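PDB 3NZE: putative transcriptional regulator, sugar-binding family, which probably regulates transcription as a SorC-family DNA-binding protein, its activity presumably responding to a sugar or sugar phosphate bound by the domain crystallised here. Local coordinates for residues A[14-17]-A[23-26]; A[133-136]-A[140-143]; A[196-199]-A[205-208]. One frame throughout, in Å; residues are numbered along the deposited sequence.

Contact 1 of 3, residues A[14-17]-A[23-26]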
# COMPACT_ATOMS: atom_id res chain seq x y z
N SER A 14 -9.57 -5.31 19.24
CA SER A 14 -8.79 -5.86 20.34
C SER A 14 -8.11 -7.16 19.93
O SER A 14 -6.93 -7.37 20.21
CB SER A 14 -9.68 -6.11 21.55
OG SER A 14 -8.90 -6.60 22.62
N GLN A 15 -8.87 -8.03 19.27
CA GLN A 15 -8.31 -9.31 18.86
C GLN A 15 -7.16 -9.15 17.89
O GLN A 15 -6.13 -9.81 18.02
CB GLN A 15 -9.41 -10.22 18.30
CG GLN A 15 -10.45 -10.58 19.36
CD GLN A 15 -11.74 -11.14 18.79
OE1 GLN A 15 -11.74 -11.87 17.80
NE2 GLN A 15 -12.86 -10.80 19.42
N ILE A 16 -7.32 -8.28 16.89
CA ILE A 16 -6.27 -8.04 15.92
C ILE A 16 -5.05 -7.37 16.56
O ILE A 16 -3.91 -7.75 16.27
CB ILE A 16 -6.80 -7.20 14.73
CG1 ILE A 16 -7.84 -8.02 13.96
CG2 ILE A 16 -5.66 -6.75 13.83
CD1 ILE A 16 -8.68 -7.21 12.98
N ARG A 17 -5.28 -6.39 17.42
CA ARG A 17 -4.19 -5.74 18.15
C ARG A 17 -3.34 -6.78 18.88
O ARG A 17 -2.10 -6.78 18.81
CB ARG A 17 -4.73 -4.77 19.20
CG ARG A 17 -4.67 -3.31 18.82
CD ARG A 17 -4.72 -2.44 20.07
NE ARG A 17 -5.86 -2.75 20.93
CZ ARG A 17 -7.09 -2.27 20.76
NH1 ARG A 17 -8.06 -2.60 21.60
NH2 ARG A 17 -7.36 -1.46 19.75
N ASP A 23 -1.74 -1.33 15.64
CA ASP A 23 -2.92 -0.56 15.99
C ASP A 23 -3.91 -0.74 14.85
O ASP A 23 -3.51 -0.91 13.70
CB ASP A 23 -2.57 0.90 16.27
CG ASP A 23 -1.95 1.09 17.66
OD1 ASP A 23 -2.71 1.04 18.65
OD2 ASP A 23 -0.72 1.28 17.78
N VAL A 24 -5.19 -0.76 15.17
CA VAL A 24 -6.19 -1.12 14.16
C VAL A 24 -7.52 -0.40 14.32
O VAL A 24 -7.98 -0.14 15.44
CB VAL A 24 -6.42 -2.65 14.16
CG1 VAL A 24 -6.83 -3.12 15.53
CG2 VAL A 24 -7.47 -3.05 13.11
N HIS A 25 -8.12 -0.06 13.18
CA HIS A 25 -9.46 0.48 13.10
C HIS A 25 -10.28 -0.44 12.21
O HIS A 25 -9.97 -0.61 11.02
CB HIS A 25 -9.46 1.90 12.51
CG HIS A 25 -8.93 2.93 13.45
ND1 HIS A 25 -7.59 3.25 13.54
CD2 HIS A 25 -9.56 3.72 14.36
CE1 HIS A 25 -7.42 4.19 14.45
NE2 HIS A 25 -8.60 4.49 14.96
N VAL A 26 -11.32 -1.03 12.78
CA VAL A 26 -12.22 -1.89 12.02
C VAL A 26 -13.44 -1.07 11.65
O VAL A 26 -14.09 -0.47 12.51
CB VAL A 26 -12.63 -3.13 12.86
CG1 VAL A 26 -13.74 -3.89 12.17
CG2 VAL A 26 -11.42 -4.03 13.08
O HOH W 1 -5.64 0.08 18.02

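Contact 2 of 3, residues A[133-136]-A[140-143]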
# COMPACT_ATOMS: atom_id res chain seq x y z
N THR A 133 18.04 -2.26 -13.18
CA THR A 133 19.44 -2.00 -12.90
C THR A 133 19.91 -0.71 -13.56
O THR A 133 20.51 0.16 -12.91
CB THR A 133 20.32 -3.17 -13.36
OG1 THR A 133 19.96 -4.35 -12.63
CG2 THR A 133 21.80 -2.87 -13.13
N ALA A 134 19.62 -0.58 -14.85
CA ALA A 134 19.99 0.61 -15.60
C ALA A 134 19.35 1.88 -15.02
O ALA A 134 20.03 2.86 -14.73
CB ALA A 134 19.65 0.46 -17.07
N MSE A 135 18.03 1.85 -14.83
CA MSE A 135 17.32 3.01 -14.29
C MSE A 135 17.75 3.44 -12.89
O MSE A 135 17.70 4.62 -12.55
CB MSE A 135 15.80 2.77 -14.32
CG MSE A 135 15.21 2.93 -15.71
SE MSE A 135 15.08 4.80 -16.27
CE MSE A 135 13.45 5.21 -15.29
N TRP A 136 18.18 2.48 -12.07
CA TRP A 136 18.61 2.80 -10.72
C TRP A 136 19.98 3.48 -10.69
O TRP A 136 20.47 3.87 -9.64
CB TRP A 136 18.56 1.55 -9.82
CG TRP A 136 17.30 1.45 -8.98
CD1 TRP A 136 17.23 1.17 -7.65
CD2 TRP A 136 15.94 1.65 -9.42
NE1 TRP A 136 15.92 1.17 -7.23
CE2 TRP A 136 15.11 1.47 -8.30
CE3 TRP A 136 15.35 1.96 -10.65
CZ2 TRP A 136 13.72 1.58 -8.36
CZ3 TRP A 136 13.96 2.07 -10.72
CH2 TRP A 136 13.16 1.89 -9.58
N SER A 140 18.13 11.10 -11.97
CA SER A 140 16.74 11.49 -11.82
C SER A 140 16.01 10.52 -10.92
O SER A 140 15.16 10.91 -10.12
CB SER A 140 16.05 11.56 -13.19
OG SER A 140 15.99 10.27 -13.76
N VAL A 141 16.35 9.24 -11.04
CA VAL A 141 15.71 8.21 -10.22
C VAL A 141 16.28 8.23 -8.81
O VAL A 141 15.53 8.21 -7.83
CB VAL A 141 15.86 6.81 -10.85
CG1 VAL A 141 15.34 5.75 -9.89
CG2 VAL A 141 15.13 6.75 -12.19
N GLN A 142 17.60 8.29 -8.73
CA GLN A 142 18.31 8.23 -7.44
C GLN A 142 17.89 9.34 -6.49
O GLN A 142 17.80 9.12 -5.28
CB GLN A 142 19.82 8.25 -7.67
CG GLN A 142 20.36 6.98 -8.29
CD GLN A 142 21.81 7.09 -8.75
OE1 GLN A 142 22.36 8.19 -8.86
NE2 GLN A 142 22.42 5.95 -9.02
N ARG A 143 17.61 10.53 -7.02
CA ARG A 143 17.20 11.64 -6.17
C ARG A 143 15.86 11.35 -5.51
O ARG A 143 15.60 11.75 -4.38
CB ARG A 143 17.14 12.94 -6.98
CG ARG A 143 18.49 13.42 -7.51
CD ARG A 143 19.41 13.92 -6.39
NE ARG A 143 20.01 12.84 -5.63
CZ ARG A 143 21.04 12.10 -6.06
NH1 ARG A 143 21.57 12.33 -7.25
NH2 ARG A 143 21.53 11.14 -5.29

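Contact 3 of 3, residues A[196-199]-A[205-208]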
# COMPACT_ATOMS: atom_id res chain seq x y z
N PHE A 196 6.83 -7.98 -3.61
CA PHE A 196 6.08 -9.16 -3.22
C PHE A 196 6.64 -9.88 -2.01
O PHE A 196 7.83 -9.75 -1.68
CB PHE A 196 6.03 -10.12 -4.41
CG PHE A 196 5.33 -9.55 -5.61
CD1 PHE A 196 3.99 -9.78 -5.82
CD2 PHE A 196 6.02 -8.75 -6.52
CE1 PHE A 196 3.32 -9.24 -6.91
CE2 PHE A 196 5.37 -8.20 -7.62
CZ PHE A 196 4.02 -8.45 -7.82
N PHE A 197 5.77 -10.63 -1.33
CA PHE A 197 6.18 -11.42 -0.16
C PHE A 197 5.42 -12.75 -0.10
O PHE A 197 4.39 -12.91 -0.75
CB PHE A 197 5.93 -10.63 1.11
CG PHE A 197 4.58 -9.99 1.16
CD1 PHE A 197 3.44 -10.76 1.37
CD2 PHE A 197 4.43 -8.62 0.97
CE1 PHE A 197 2.18 -10.18 1.42
CE2 PHE A 197 3.17 -8.03 1.01
CZ PHE A 197 2.04 -8.81 1.24
N ARG A 198 5.95 -13.68 0.70
CA ARG A 198 5.34 -15.00 0.89
C ARG A 198 4.42 -14.99 2.11
O ARG A 198 4.30 -13.97 2.80
CB ARG A 198 6.42 -16.08 1.06
CG ARG A 198 7.41 -16.15 -0.11
CD ARG A 198 8.42 -17.30 0.09
NE ARG A 198 9.42 -17.34 -0.97
CZ ARG A 198 10.52 -16.59 -1.00
NH1 ARG A 198 10.77 -15.73 -0.02
NH2 ARG A 198 11.38 -16.71 -2.01
N SER A 199 3.76 -16.11 2.40
CA SER A 199 2.84 -16.17 3.53
C SER A 199 3.53 -15.87 4.85
O SER A 199 2.91 -15.32 5.77
CB SER A 199 2.12 -17.52 3.59
OG SER A 199 3.03 -18.59 3.80
N GLY A 205 14.83 -13.68 -2.46
CA GLY A 205 14.82 -14.76 -3.44
C GLY A 205 13.54 -14.83 -4.26
O GLY A 205 13.17 -15.91 -4.74
N ILE A 206 12.86 -13.70 -4.41
CA ILE A 206 11.69 -13.65 -5.28
C ILE A 206 12.07 -12.96 -6.58
O ILE A 206 12.37 -11.77 -6.60
CB ILE A 206 10.50 -12.92 -4.61
CG1 ILE A 206 10.04 -13.68 -3.37
CG2 ILE A 206 9.35 -12.74 -5.60
CD1 ILE A 206 8.88 -13.01 -2.66
N THR A 207 12.09 -13.74 -7.65
CA THR A 207 12.53 -13.27 -8.95
C THR A 207 11.85 -11.96 -9.38
O THR A 207 12.52 -11.04 -9.85
CB THR A 207 12.28 -14.38 -9.99
OG1 THR A 207 13.44 -15.22 -10.06
CG2 THR A 207 11.99 -13.80 -11.35
N LEU A 208 10.54 -11.89 -9.21
CA LEU A 208 9.79 -10.70 -9.63
C LEU A 208 10.25 -9.41 -8.93
O LEU A 208 10.13 -8.33 -9.50
CB LEU A 208 8.28 -10.90 -9.44
CG LEU A 208 7.61 -11.53 -10.66
CD1 LEU A 208 6.17 -11.89 -10.37
CD2 LEU A 208 7.70 -10.59 -11.86

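Contact 1 of 3, residues A[14-17]-A[23-26]
Ile16, on helix 9-20, and Val24, on strand 23-27, make the apolar heart of this contact, their side chains set roughly perpendicular. Val24 presents both methyls: CG2 meets Ile16 CG2 at 4.2 Å, while CG1 lies at the same range from Ile16 CB and reaches on to Arg17 CG, 3.9 Å away. That reach follows from chi1 of 56°, which sets Val24 CG1 between its own backbone N and carbonyl carbon. Farther along the strand, Ile16 CD1 extends to Val26 CG2 at 4.2 Å. Helix and strand are consecutive elements joined by a short turn; strand 23-27 is an edge strand of the parallel part of a Rossmann-like sheet, paired with 250-254, and the helix packs against it. Ala258 and Leu261 of helix 255-261 also touch Ile16.

Glu13 OE2, on the same helix, takes the N-H of Val26. Between the two segments the polar link runs through one water at the exposed end, where Arg17 NH2 and Asp23 OD1 stand 5.4 Å apart. Arg17 NH2 donates to this water at 2.9 Å, the water lying in the guanidinium plane at its edge. Val24 N donates to the same water at 3.0 Å. The water in turn donates to Asp23 OD1.

Contact 2 of 3, residues A[133-136]-A[140-143]
Val141, buried on helix 139-149, points into the end of helix 129-135 and meets the selenomethionine Met135 and Trp136 there. Its CB sits 3.3 Å from Met135 O, a close approach of an aliphatic carbon to a backbone carbonyl. From CB the side chain forks. With chi1 at 173°, CG1 lies anti to the backbone N and is carried over one face of the Trp136 indole, 4.1 Å from the centroid of the six-membered ring and 19° off its normal. This is a CH-pi contact, displaced toward the rim: CE3 of Trp136 is the ring atom nearest to Val141 CG1, at 3.9 Å. The other branch, CG2, turns to Met135, whose chain is bent at both chi2 and chi3 and brings its terminal CE to 3.8 Å from Val141 CG2. Val122 touches both Met135 and Val141 from a neighbouring loop, and Phe120 adds to the cover of Val141.

The contact joins two consecutive helices, 129-135 and 139-149, linked by a short turn. The side chain of Val141 lies about 12 Å from that of Glu118, a calcium-binding residue, though no calcium is bound to this chain. One hydrogen bond ties the helices: Gln142 NE2 donates to Trp136 O at 2.9 Å, with an N-H...O angle of 146° and the donor tilted from the carbonyl plane. The extended Gln142 chain thus satisfies a carbonyl just past the helix end, and this bond, together with the valine's two branches, probably limits movement of the second helix against the first.

Contact 3 of 3, residues A[196-199]-A[205-208]
This is a largely apolar, buried contact between strand 195-198 and the loop that follows it on the way to helix 217-221, with an arginine laid along its outer part. Ile206 is the central residue. Its CD1 ends 3.6 Å from Phe196 O and 4.0 Å from Phe197 CA, lying against the strand backbone, while CG2 faces Phe196 CB at 4.4 Å. Leu208, in a 3-10 segment that begins at Thr207, brings CB to 4.3 Å from Phe196 CD2, approaching the ring obliquely. The strand is the last of an antiparallel run in which 188-192 pairs with both 153-160 and 195-198, appended to the parallel strands of the Rossmann-like sheet; Val188 of the neighbouring strand touches both Phe196 and Ile206, and the ring of Tyr170 meets that of Phe196.

The Arg198 and Ile206 side chains run alongside each other, pointing opposite ways. The arginine chain is extended from CG to NE, chi2 and chi3 both -177°, which carries its guanidinium to Ile206 on the loop, where Ile206 CG1 lies over one face, 3.6 Å from Arg198 NH2. Gly205 O comes to the edge, near the guanidinium plane, at 3.4 Å from Arg198 NH2. The arginine's hydrogen bonds go to the intervening loop: NH2 donates to Asp204 O and NH1 to Ser202 OG, two bonds that fix the flat group against Ile206.

How the contacts relate
The three contacts each join pieces close in sequence, yet they lie well apart. The centres of contacts 1 and 2, on opposite sides of the chain's centre, are about 38 Å apart. Those of contacts 1 and 3 are about 27 Å apart, and those of contacts 2 and 3 about 22 Å. Contacts 1 and 3 are mostly buried and reach the same sheet, the first through a strand of its parallel part, the third through an antiparallel one; contact 2 is partly buried and joins two helices. Polar links differ too: water-mediated in contact 1, direct in contact 2, and in contact 3 made clearly only outside the pair of segments.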